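Putative isomerase (Streptomyces coelicolor A3, PDB 2OQH) probably dehydrates D-glucarate to 5-dehydro-4-deoxy-D-glucarate, as a member of the enolase superfamily with a TIM-barrel domain. Local coordinates at residues D7-V12 with V35-T40; D118-A123 with V313-V318. All coordinates share one frame; numbering follows the deposited sequence.

Interaction 1 of 2, residues D7-V12 with V35-T40; sequences DVDVWV and VVRVRT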
loop_
_atom_site.group_PDB
_atom_site.type_symbol
_atom_site.label_atom_id
_atom_site.label_comp_id
_atom_site.label_asym_id
_atom_site.label_seq_id
_atom_site.Cartn_x
_atom_site.Cartn_y
_atom_site.Cartn_z
ATOM N N ASP A 7 9.801 26.058 4.261
ATOM C CA ASP A 7 8.348 25.980 4.330
ATOM C C ASP A 7 7.797 24.570 4.204
ATOM O O ASP A 7 8.375 23.722 3.524
ATOM C CB ASP A 7 7.727 26.839 3.220
ATOM C CG ASP A 7 8.153 28.290 3.295
ATOM O OD1 ASP A 7 7.638 29.034 4.160
ATOM O OD2 ASP A 7 9.017 28.685 2.489
ATOM N N VAL A 8 6.661 24.350 4.859
ATOM C CA VAL A 8 5.950 23.077 4.835
ATOM C C VAL A 8 4.494 23.444 4.593
ATOM O O VAL A 8 3.824 23.964 5.491
ATOM C CB VAL A 8 6.039 22.329 6.188
ATOM C CG1 VAL A 8 5.309 20.998 6.082
ATOM C CG2 VAL A 8 7.494 22.108 6.576
ATOM N N ASP A 9 4.007 23.196 3.380
ATOM C CA ASP A 9 2.627 23.522 3.035
ATOM C C ASP A 9 1.789 22.274 2.813
ATOM O O ASP A 9 2.251 21.295 2.216
ATOM C CB ASP A 9 2.614 24.406 1.795
ATOM C CG ASP A 9 3.248 25.754 2.050
ATOM O OD1 ASP A 9 2.713 26.492 2.907
ATOM O OD2 ASP A 9 4.276 26.068 1.417
ATOM N N VAL A 10 0.549 22.320 3.282
ATOM C CA VAL A 10 -0.335 21.170 3.178
ATOM C C VAL A 10 -1.650 21.477 2.477
ATOM O O VAL A 10 -2.296 22.487 2.759
ATOM C CB VAL A 10 -0.653 20.610 4.585
ATOM C CG1 VAL A 10 -1.265 19.224 4.470
ATOM C CG2 VAL A 10 0.614 20.580 5.433
ATOM N N TRP A 11 -2.034 20.597 1.556
ATOM C CA TRP A 11 -3.285 20.738 0.817
ATOM C C TRP A 11 -4.057 19.440 0.966
ATOM O O TRP A 11 -3.462 18.377 1.090
ATOM C CB TRP A 11 -3.035 20.934 -0.682
ATOM C CG TRP A 11 -2.396 22.230 -1.095
ATOM C CD1 TRP A 11 -3.034 23.386 -1.457
ATOM C CD2 TRP A 11 -0.991 22.478 -1.252
ATOM N NE1 TRP A 11 -2.108 24.333 -1.838
ATOM C CE2 TRP A 11 -0.847 23.801 -1.720
ATOM C CE3 TRP A 11 0.161 21.706 -1.045
ATOM C CZ2 TRP A 11 0.407 24.371 -1.986
ATOM C CZ3 TRP A 11 1.413 22.277 -1.310
ATOM C CH2 TRP A 11 1.520 23.593 -1.774
ATOM N N VAL A 12 -5.379 19.535 0.966
ATOM C CA VAL A 12 -6.230 18.354 1.018
ATOM C C VAL A 12 -6.948 18.422 -0.323
ATOM O O VAL A 12 -7.476 19.468 -0.695
ATOM C CB VAL A 12 -7.263 18.405 2.164
ATOM C CG1 VAL A 12 -8.203 17.208 2.065
ATOM C CG2 VAL A 12 -6.550 18.366 3.505
ATOM N N VAL A 35 -1.728 16.329 0.464
ATOM C CA VAL A 35 -0.460 16.539 -0.232
ATOM C C VAL A 35 0.399 17.530 0.542
ATOM O O VAL A 35 -0.099 18.537 1.049
ATOM C CB VAL A 35 -0.678 17.088 -1.654
ATOM C CG1 VAL A 35 0.654 17.188 -2.376
ATOM C CG2 VAL A 35 -1.630 16.184 -2.419
ATOM N N VAL A 36 1.693 17.245 0.626
ATOM C CA VAL A 36 2.613 18.104 1.362
ATOM C C VAL A 36 3.790 18.531 0.496
ATOM O O VAL A 36 4.251 17.759 -0.344
ATOM C CB VAL A 36 3.165 17.363 2.606
ATOM C CG1 VAL A 36 4.192 18.227 3.329
ATOM C CG2 VAL A 36 2.015 16.984 3.535
ATOM N N ARG A 37 4.246 19.771 0.675
ATOM C CA ARG A 37 5.399 20.275 -0.064
ATOM C C ARG A 37 6.428 20.803 0.923
ATOM O O ARG A 37 6.115 21.634 1.779
ATOM C CB ARG A 37 5.025 21.418 -1.025
ATOM C CG ARG A 37 6.254 22.034 -1.737
ATOM C CD ARG A 37 5.897 23.243 -2.625
ATOM N NE ARG A 37 5.351 24.339 -1.835
ATOM C CZ ARG A 37 4.610 25.331 -2.321
ATOM N NH1 ARG A 37 4.318 25.384 -3.614
ATOM N NH2 ARG A 37 4.139 26.259 -1.502
ATOM N N VAL A 38 7.657 20.319 0.805
ATOM C CA VAL A 38 8.716 20.784 1.681
ATOM C C VAL A 38 9.642 21.684 0.872
ATOM O O VAL A 38 10.251 21.244 -0.100
ATOM C CB VAL A 38 9.509 19.600 2.278
ATOM C CG1 VAL A 38 10.715 20.114 3.052
ATOM C CG2 VAL A 38 8.603 18.788 3.190
ATOM N N ARG A 39 9.735 22.947 1.277
ATOM C CA ARG A 39 10.584 23.915 0.584
ATOM C C ARG A 39 11.909 24.153 1.312
ATOM O O ARG A 39 11.933 24.329 2.526
ATOM C CB ARG A 39 9.836 25.238 0.439
ATOM C CG ARG A 39 10.640 26.330 -0.239
ATOM C CD ARG A 39 9.950 27.676 -0.078
ATOM N NE ARG A 39 8.599 27.684 -0.646
ATOM C CZ ARG A 39 8.328 27.456 -1.930
ATOM N NH1 ARG A 39 9.314 27.190 -2.776
ATOM N NH2 ARG A 39 7.077 27.533 -2.378
ATOM N N THR A 40 13.010 24.160 0.568
ATOM C CA THR A 40 14.329 24.370 1.165
ATOM C C THR A 40 14.998 25.658 0.676
ATOM O O THR A 40 14.796 26.073 -0.467
ATOM C CB THR A 40 15.273 23.191 0.850
ATOM O OG1 THR A 40 15.605 23.197 -0.543
ATOM C CG2 THR A 40 14.600 21.858 1.198
HETATM O O HOH W 1 6.202 24.612 1.085
#
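Asp7, Asp9 and Trp11 pair with Arg39, Arg37 and Val35 in an antiparallel ladder between the first two strands of the N-terminal three-stranded sheet of this enolase-superfamily protein. Each of these three is a hydrogen-bonded pair, so the backbone N and O of all six residues find partners across the ladder; Arg39 N to Asp7 O is 2.7 Å, Asp7 N to Arg39 O a longer 3.2 Å. At the intervening pairs, Val8-Val38 and Val10-Val36, the cross-ladder contacts are CA-H...O, such as Val36 CA to Asp9 O at 3.3 Å, while the backbone of Val36 and Val38 bonds Gly48 and Gly46 of strand 45-51, and Val10 O accepts from Arg61 NH2. These valines share a face, where Val10 and Val36 pack on Val60 of helix 54-63.

The other face carries two acid-arginine pairs beside Trp11 and Val35. Arg37 NH2 donates to Asp9 OD2 at 2.9 Å, nearly straight (166°), reaching the oxygen from above the carboxylate plane while the acceptor lies close to the guanidinium plane. The arginine is extended until it bends at chi3 (63°), which brings one guanidinium face against the indole edge: Trp11 CH2 stands over its centre, 3.6 Å from Arg37 CZ, the planes 86° apart; Arg39 NH2 lies over the opposite face. A leucine in place of Arg37 would probably leave the Asp9 carboxylate without its charged mate and the indole edge without its flat neighbour. Asp7 OD2 forms a second salt bridge, to Arg39 NE at 3.3 Å, and Arg39 NH1 goes on to Glu45 of the third strand. Trp11 also meets the ring of Trp47 on that strand. A water accepts from Arg37 NE and donates to Arg37 O, both at 3.1 Å.

Interaction 2 of 2, residues D118-A123 with V313-V318; sequences DLLGGA and VSSTPV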
loop_
_atom_site.group_PDB
_atom_site.type_symbol
_atom_site.label_atom_id
_atom_site.label_comp_id
_atom_site.label_asym_id
_atom_site.label_seq_id
_atom_site.Cartn_x
_atom_site.Cartn_y
_atom_site.Cartn_z
ATOM N N ASP A 118 17.978 5.079 -6.126
ATOM C CA ASP A 118 19.423 4.978 -5.955
ATOM C C ASP A 118 19.863 5.348 -4.542
ATOM O O ASP A 118 20.952 4.978 -4.113
ATOM C CB ASP A 118 20.161 5.866 -6.966
ATOM C CG ASP A 118 20.367 5.181 -8.307
ATOM O OD1 ASP A 118 20.240 3.936 -8.369
ATOM O OD2 ASP A 118 20.674 5.884 -9.298
ATOM N N LEU A 119 19.033 6.087 -3.819
ATOM C CA LEU A 119 19.394 6.446 -2.457
ATOM C C LEU A 119 18.963 5.328 -1.497
ATOM O O LEU A 119 19.331 5.329 -0.325
ATOM C CB LEU A 119 18.752 7.782 -2.071
ATOM C CG LEU A 119 19.287 8.997 -2.856
ATOM C CD1 LEU A 119 18.546 10.262 -2.446
ATOM C CD2 LEU A 119 20.785 9.151 -2.618
ATOM N N LEU A 120 18.198 4.369 -2.013
ATOM C CA LEU A 120 17.717 3.242 -1.213
ATOM C C LEU A 120 18.443 1.927 -1.520
ATOM O O LEU A 120 18.013 0.861 -1.086
ATOM C CB LEU A 120 16.213 3.048 -1.426
ATOM C CG LEU A 120 15.279 4.199 -1.033
ATOM C CD1 LEU A 120 13.855 3.871 -1.465
ATOM C CD2 LEU A 120 15.344 4.438 0.464
ATOM N N GLY A 121 19.539 2.000 -2.265
ATOM C CA GLY A 121 20.287 0.800 -2.595
ATOM C C GLY A 121 20.326 0.458 -4.073
ATOM O O GLY A 121 20.991 -0.492 -4.481
ATOM N N GLY A 122 19.616 1.230 -4.888
ATOM C CA GLY A 122 19.623 0.959 -6.311
ATOM C C GLY A 122 18.616 -0.097 -6.720
ATOM O O GLY A 122 18.184 -0.926 -5.918
ATOM N N ALA A 123 18.261 -0.065 -7.996
ATOM C CA ALA A 123 17.290 -0.984 -8.554
ATOM C C ALA A 123 17.778 -2.416 -8.691
ATOM O O ALA A 123 18.929 -2.661 -9.056
ATOM C CB ALA A 123 16.834 -0.471 -9.911
ATOM N N VAL A 313 9.939 -0.807 -3.857
ATOM C CA VAL A 313 9.902 -2.126 -4.478
ATOM C C VAL A 313 11.121 -2.351 -5.364
ATOM O O VAL A 313 11.775 -3.396 -5.298
ATOM C CB VAL A 313 8.628 -2.313 -5.335
ATOM C CG1 VAL A 313 8.694 -3.641 -6.075
ATOM C CG2 VAL A 313 7.388 -2.264 -4.453
ATOM N N SER A 314 11.427 -1.351 -6.181
ATOM C CA SER A 314 12.548 -1.403 -7.110
ATOM C C SER A 314 13.890 -1.711 -6.443
ATOM O O SER A 314 14.717 -2.430 -7.004
ATOM C CB SER A 314 12.637 -0.069 -7.868
ATOM O OG SER A 314 13.720 -0.058 -8.783
ATOM N N SER A 315 14.105 -1.175 -5.248
ATOM C CA SER A 315 15.368 -1.386 -4.539
ATOM C C SER A 315 15.327 -2.487 -3.480
ATOM O O SER A 315 16.315 -2.714 -2.778
ATOM C CB SER A 315 15.795 -0.081 -3.865
ATOM O OG SER A 315 14.836 0.330 -2.904
ATOM N N THR A 316 14.205 -3.185 -3.376
ATOM C CA THR A 316 14.058 -4.203 -2.338
ATOM C C THR A 316 13.833 -5.630 -2.843
ATOM O O THR A 316 12.743 -5.978 -3.300
ATOM C CB THR A 316 12.911 -3.796 -1.390
ATOM O OG1 THR A 316 13.111 -2.439 -0.960
ATOM C CG2 THR A 316 12.868 -4.705 -0.168
ATOM N N PRO A 317 14.868 -6.484 -2.742
ATOM C CA PRO A 317 14.788 -7.875 -3.189
ATOM C C PRO A 317 13.551 -8.679 -2.764
ATOM O O PRO A 317 12.892 -9.282 -3.602
ATOM C CB PRO A 317 16.087 -8.475 -2.654
ATOM C CG PRO A 317 17.048 -7.347 -2.820
ATOM C CD PRO A 317 16.236 -6.166 -2.287
ATOM N N VAL A 318 13.228 -8.684 -1.476
ATOM C CA VAL A 318 12.087 -9.460 -0.993
ATOM C C VAL A 318 10.710 -9.067 -1.563
ATOM O O VAL A 318 9.767 -9.862 -1.522
ATOM C CB VAL A 318 12.033 -9.443 0.558
ATOM C CG1 VAL A 318 11.581 -8.079 1.059
ATOM C CG2 VAL A 318 11.119 -10.541 1.056
#
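Gly122 and Ala123 run past the C-terminal part of helix 303-315, a helix of the TIM-barrel domain, with Ala123 CA 4.5 Å from Ser315 CA. The two backbones meet through a pair of CA-H...O contacts: Ser315 CA approaches Gly122 O at 3.2 Å, and Ala123 CA approaches Ser314 O at 3.3 Å. Gly121 and Gly122 both have positive phi (116° and 84°), angles at which a CB would press on the preceding carbonyl oxygen; they turn the chain between helix 116-119 and barrel strand 127-134. A backbone hydrogen bond between Ser314 and Val124 continues the contact just beyond.

Apart from Leu120, the side chains that meet are small. Ala123 CB sits 3.3 Å from Ser314 OG, whose polar partner is Arg125 O. Ser315 holds OG between its own backbone N and carbonyl carbon, a rotamer that lets it bond back to Ala311 O in the preceding helical turn. Lys281 NZ, from helix 277-289, bridges the two segments by hydrogen bonds to both Leu120 O and Ser315 OG. Leu120 CB, in turn, rests 3.4 Å from Ser315 OG.

In the fold
The two contacts lie about 26 Å apart between centres, share no helix or strand, and follow each other in series along the chain. Both are partly buried. Interaction 1 joins strands close in sequence inside the N-terminal domain and lies farther from the middle of the chain; regular backbone pairing holds it, with valines facing a helix and ion pairs facing the other way. Interaction 2 brings together segments 190 residues apart, setting the connection into the first barrel strand against a late barrel helix. It buries 204 Å² against 551 Å², and lacks charge pairing between its segments, which meet by close backbone packing, with Lys281 hydrogen-bonded to both.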